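Local structure of citrinin polyketide synthase (Monascus purpureus, 5MPT) at residues A54-V57 and N58-Q62; A184-I187 and Q188-E191. The protein builds the keto-aldehyde precursor of the mycotoxin citrinin from four malonyl units and, presumably, an acetyl starter, the part described here being its C-methyltransferase domain. All blocks are in the same frame, centred on the assembly; numbering follows the deposited sequence.

Overall arrangement
The two contacts illustrate how one helical turn, joining residues three and four apart, can serve different parts of one domain. Interaction 1 comes first along the chain, near the end of helix 40-62 in the N-terminal helical part. Interaction 2 follows on helix 181-198, which packs against the mixed, mainly parallel sheet of the Rossmann-like methyltransferase core. Their centres are 36 Å apart, on opposite sides of the centre of the chain, and their nearest atoms remain about 22 Å from each other. Interaction 1 lies away from the annotated sites, whereas the side chain of Ile187 in interaction 2 comes within about 6 Å of bound S-adenosyl-L-homocysteine and of the side chain of the active-site residue Tyr177.

Interaction 1: A54-V57 and N58-Q62; sequences AHIV and NAFEQ
A single water is gripped from both segments, by ND1 of His55 at 2.8 Å and by ND2 of Asn58 at 3.1 Å. It lies in the plane of the imidazole, at the ring edge, and accepts the amide hydrogen of Asn58, so two side chains three residues apart are bridged on one side of the helix. Both have a second anchor: NE2 of His55 bonds to Ser143, and OD1 of Asn58 to Arg68. With CG of Asn58 anti to its carbonyl carbon (chi1 -74°), the amide folds back over the preceding turn, bringing CG to 3.4 Å from the carbonyl O of Ala54.

That same oxygen accepts a hydrogen bond from the backbone N of Asn58 at 3.0 Å. The next three residues repeat the pattern, and the last of these bonds joins Glu61 N to Val57 O.

Ile56 and Phe60 lie side by side and point the same way. CG2 of Ile56 sits over one face of the phenyl ring, displaced toward its rim, in a CH-pi contact 4.1 Å from the centroid; its nearest ring atom is CE1 of Phe60, at 3.8 Å. Helix 86-98 covers this apolar side, with Leu96 touching both residues. Regular i to i+4 bonding marks an alpha-helix, here packed among helices 86-98, 121-131 and 149-154 within the helix-turn-helix family region of the methyltransferase.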
loop_
_atom_site.group_PDB
_atom_site.type_symbol
_atom_site.label_atom_id
_atom_site.label_comp_id
_atom_site.label_asym_id
_atom_site.label_seq_id
_atom_site.Cartn_x
_atom_site.Cartn_y
_atom_site.Cartn_z
ATOM N N ALA A 54 4.549 -21.718 -4.683
ATOM C CA ALA A 54 3.921 -23.026 -4.502
ATOM C C ALA A 54 2.450 -22.980 -4.873
ATOM O O ALA A 54 1.932 -23.900 -5.520
ATOM C CB ALA A 54 4.081 -23.496 -3.059
ATOM N N HIS A 55 1.761 -21.912 -4.489
ATOM C CA HIS A 55 0.365 -21.755 -4.878
ATOM C C HIS A 55 0.216 -21.656 -6.389
ATOM O O HIS A 55 -0.731 -22.194 -6.969
ATOM C CB HIS A 55 -0.221 -20.508 -4.243
ATOM C CG HIS A 55 -0.647 -20.659 -2.824
ATOM N ND1 HIS A 55 -1.572 -21.582 -2.407
ATOM C CD2 HIS A 55 -0.301 -19.953 -1.722
ATOM C CE1 HIS A 55 -1.787 -21.443 -1.114
ATOM N NE2 HIS A 55 -1.027 -20.453 -0.673
ATOM N N ILE A 56 1.161 -20.994 -7.046
ATOM C CA ILE A 56 1.109 -20.864 -8.498
ATOM C C ILE A 56 1.295 -22.222 -9.154
ATOM O O ILE A 56 0.548 -22.604 -10.064
ATOM C CB ILE A 56 2.176 -19.859 -8.971
ATOM C CG1 ILE A 56 1.806 -18.457 -8.538
ATOM C CG2 ILE A 56 2.323 -19.927 -10.488
ATOM C CD1 ILE A 56 2.965 -17.528 -8.502
ATOM N N VAL A 57 2.275 -22.993 -8.670
ATOM C CA VAL A 57 2.525 -24.310 -9.224
ATOM C C VAL A 57 1.276 -25.180 -9.098
ATOM O O VAL A 57 0.859 -25.847 -10.053
ATOM C CB VAL A 57 3.730 -24.967 -8.532
ATOM C CG1 VAL A 57 3.785 -26.437 -8.912
ATOM C CG2 VAL A 57 5.019 -24.298 -8.939
ATOM N N ASN A 58 0.635 -25.137 -7.925
ATOM C CA ASN A 58 -0.599 -25.884 -7.725
ATOM C C ASN A 58 -1.690 -25.456 -8.699
ATOM O O ASN A 58 -2.417 -26.304 -9.221
ATOM C CB ASN A 58 -1.077 -25.719 -6.286
ATOM C CG ASN A 58 -0.262 -26.505 -5.311
ATOM O OD1 ASN A 58 0.486 -27.422 -5.689
ATOM N ND2 ASN A 58 -0.405 -26.174 -4.026
ATOM N N ALA A 59 -1.847 -24.147 -8.925
ATOM C CA ALA A 59 -2.863 -23.666 -9.856
ATOM C C ALA A 59 -2.567 -24.129 -11.281
ATOM O O ALA A 59 -3.471 -24.507 -12.039
ATOM C CB ALA A 59 -2.940 -22.135 -9.761
ATOM N N PHE A 60 -1.298 -24.079 -11.666
ATOM C CA PHE A 60 -0.894 -24.493 -12.997
ATOM C C PHE A 60 -1.214 -25.967 -13.238
ATOM O O PHE A 60 -1.763 -26.346 -14.291
ATOM C CB PHE A 60 0.598 -24.211 -13.135
ATOM C CG PHE A 60 0.902 -22.844 -13.629
ATOM C CD1 PHE A 60 0.133 -21.751 -13.235
ATOM C CD2 PHE A 60 1.947 -22.637 -14.508
ATOM C CE1 PHE A 60 0.395 -20.497 -13.722
ATOM C CE2 PHE A 60 2.217 -21.359 -14.981
ATOM C CZ PHE A 60 1.447 -20.306 -14.599
ATOM N N GLU A 61 -0.912 -26.809 -12.256
ATOM C CA GLU A 61 -1.246 -28.226 -12.338
ATOM C C GLU A 61 -2.757 -28.406 -12.528
ATOM O O GLU A 61 -3.219 -29.173 -13.400
ATOM C CB GLU A 61 -0.727 -28.899 -11.046
ATOM C CG GLU A 61 -0.350 -30.394 -11.081
ATOM C CD GLU A 61 0.650 -30.761 -12.173
ATOM O OE1 GLU A 61 0.207 -31.325 -13.185
ATOM O OE2 GLU A 61 1.860 -30.488 -12.028
ATOM N N GLN A 62 -3.539 -27.677 -11.726
ATOM C CA GLN A 62 -4.994 -27.702 -11.835
ATOM C C GLN A 62 -5.472 -27.264 -13.209
ATOM O O GLN A 62 -6.483 -27.784 -13.713
ATOM C CB GLN A 62 -5.593 -26.812 -10.746
ATOM C CG GLN A 62 -5.377 -27.398 -9.358
ATOM C CD GLN A 62 -5.646 -26.374 -8.256
ATOM O OE1 GLN A 62 -6.035 -25.229 -8.512
ATOM N NE2 GLN A 62 -5.462 -26.800 -7.027
HETATM O O HOH W 1 -2.446 -23.912 -3.773
#

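Interaction 2: A184-I187 and Q188-E191; sequences AVWI and QQAE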
loop_
_atom_site.group_PDB
_atom_site.type_symbol
_atom_site.label_atom_id
_atom_site.label_comp_id
_atom_site.label_asym_id
_atom_site.label_seq_id
_atom_site.Cartn_x
_atom_site.Cartn_y
_atom_site.Cartn_z
ATOM N N ALA A 184 2.559 -0.963 9.500
ATOM C CA ALA A 184 2.534 -0.224 10.764
ATOM C C ALA A 184 3.794 0.593 10.982
ATOM O O ALA A 184 3.731 1.664 11.589
ATOM C CB ALA A 184 2.313 -1.175 11.931
ATOM N N VAL A 185 4.934 0.134 10.480
ATOM C CA VAL A 185 6.195 0.833 10.720
ATOM C C VAL A 185 6.076 2.289 10.287
ATOM O O VAL A 185 6.387 3.224 11.047
ATOM C CB VAL A 185 7.339 0.112 9.982
ATOM C CG1 VAL A 185 8.479 1.103 9.619
ATOM C CG2 VAL A 185 7.837 -1.023 10.831
ATOM N N TRP A 186 5.638 2.503 9.050
ATOM C CA TRP A 186 5.613 3.850 8.502
ATOM C C TRP A 186 4.428 4.668 8.995
ATOM O O TRP A 186 4.532 5.893 9.052
ATOM C CB TRP A 186 5.624 3.790 6.971
ATOM C CG TRP A 186 6.982 3.420 6.483
ATOM C CD1 TRP A 186 8.060 4.246 6.346
ATOM C CD2 TRP A 186 7.433 2.108 6.129
ATOM N NE1 TRP A 186 9.155 3.536 5.915
ATOM C CE2 TRP A 186 8.792 2.226 5.761
ATOM C CE3 TRP A 186 6.811 0.856 6.043
ATOM C CZ2 TRP A 186 9.543 1.147 5.356
ATOM C CZ3 TRP A 186 7.560 -0.202 5.660
ATOM C CH2 TRP A 186 8.913 -0.052 5.296
ATOM N N ILE A 187 3.344 4.014 9.414
ATOM C CA ILE A 187 2.267 4.715 10.102
ATOM C C ILE A 187 2.761 5.232 11.440
ATOM O O ILE A 187 2.509 6.376 11.817
ATOM C CB ILE A 187 1.039 3.792 10.260
ATOM C CG1 ILE A 187 0.489 3.379 8.882
ATOM C CG2 ILE A 187 -0.041 4.499 11.072
ATOM C CD1 ILE A 187 -0.673 2.339 8.929
ATOM N N GLN A 188 3.491 4.390 12.176
ATOM C CA GLN A 188 4.063 4.835 13.435
ATOM C C GLN A 188 5.031 5.979 13.204
ATOM O O GLN A 188 5.074 6.924 13.982
ATOM C CB GLN A 188 4.744 3.644 14.120
ATOM C CG GLN A 188 5.160 3.893 15.535
ATOM C CD GLN A 188 4.001 3.862 16.514
ATOM O OE1 GLN A 188 3.254 2.879 16.576
ATOM N NE2 GLN A 188 3.843 4.949 17.289
ATOM N N GLN A 189 5.820 5.913 12.140
ATOM C CA GLN A 189 6.746 6.997 11.834
ATOM C C GLN A 189 5.996 8.283 11.490
ATOM O O GLN A 189 6.412 9.382 11.871
ATOM C CB GLN A 189 7.668 6.552 10.698
ATOM C CG GLN A 189 8.717 7.579 10.364
ATOM C CD GLN A 189 9.578 7.145 9.207
ATOM O OE1 GLN A 189 9.127 6.411 8.349
ATOM N NE2 GLN A 189 10.829 7.607 9.172
ATOM N N ALA A 190 4.865 8.160 10.806
ATOM C CA ALA A 190 4.065 9.331 10.517
ATOM C C ALA A 190 3.498 9.934 11.788
ATOM O O ALA A 190 3.405 11.165 11.887
ATOM C CB ALA A 190 2.951 8.973 9.513
ATOM N N GLU A 191 3.090 9.105 12.755
ATOM C CA GLU A 191 2.696 9.640 14.063
ATOM C C GLU A 191 3.795 10.507 14.666
ATOM O O GLU A 191 3.530 11.595 15.166
ATOM C CB GLU A 191 2.340 8.527 15.038
ATOM C CG GLU A 191 1.164 7.660 14.623
ATOM C CD GLU A 191 0.964 6.529 15.613
ATOM O OE1 GLU A 191 1.069 5.353 15.187
ATOM O OE2 GLU A 191 0.739 6.823 16.814
#
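Gln189 reaches back along its helix to the indole of Trp186. Its CB rests 3.6 Å from the carbonyl O of Val185 and equally far from that of Trp186. From there CG leaves anti to the backbone N (chi1 -177°), and the chain stays extended, carrying the amide out beside the indole. At the tip, OE1 of Gln189 comes to 3.1 Å from CD1 of Trp186, while NE1 of the indole is farther, at 3.8 Å. The approach is oblique, with amide and ring planes 44° apart. OE1 is buried here without a hydrogen-bonding partner, whereas NE2 of Gln189 is held by the carbonyl of Ala24 and the hydroxyl of Thr28, which would fix the rotation of the amide.

Val185, the neighbour of Trp186 in the chain, adds to the same indole: its CG1 lies 3.8 Å above the ring plane, over the centre of one face. Beneath these side chains the backbone keeps the alpha-helical ladder, from Gln188 N to Ala184 O at 2.8 Å through to Glu191 N to Ile187 O at 2.9 Å. On another side of the helix, CG of Glu191 passes 3.4 Å from the carbonyl O of Ile187. OE1 of Glu191 forms a salt bridge with Lys223, which also bonds to OE1 of Gln188.

Helix 181-198 is thus held between elements of the core and the N-terminal helices: Trp186, Ile187 and Ala190 pack on strand 309-316, Ala190 and Glu191 meet helix 221-231, and Val185 and Gln189 touch helix 28-34.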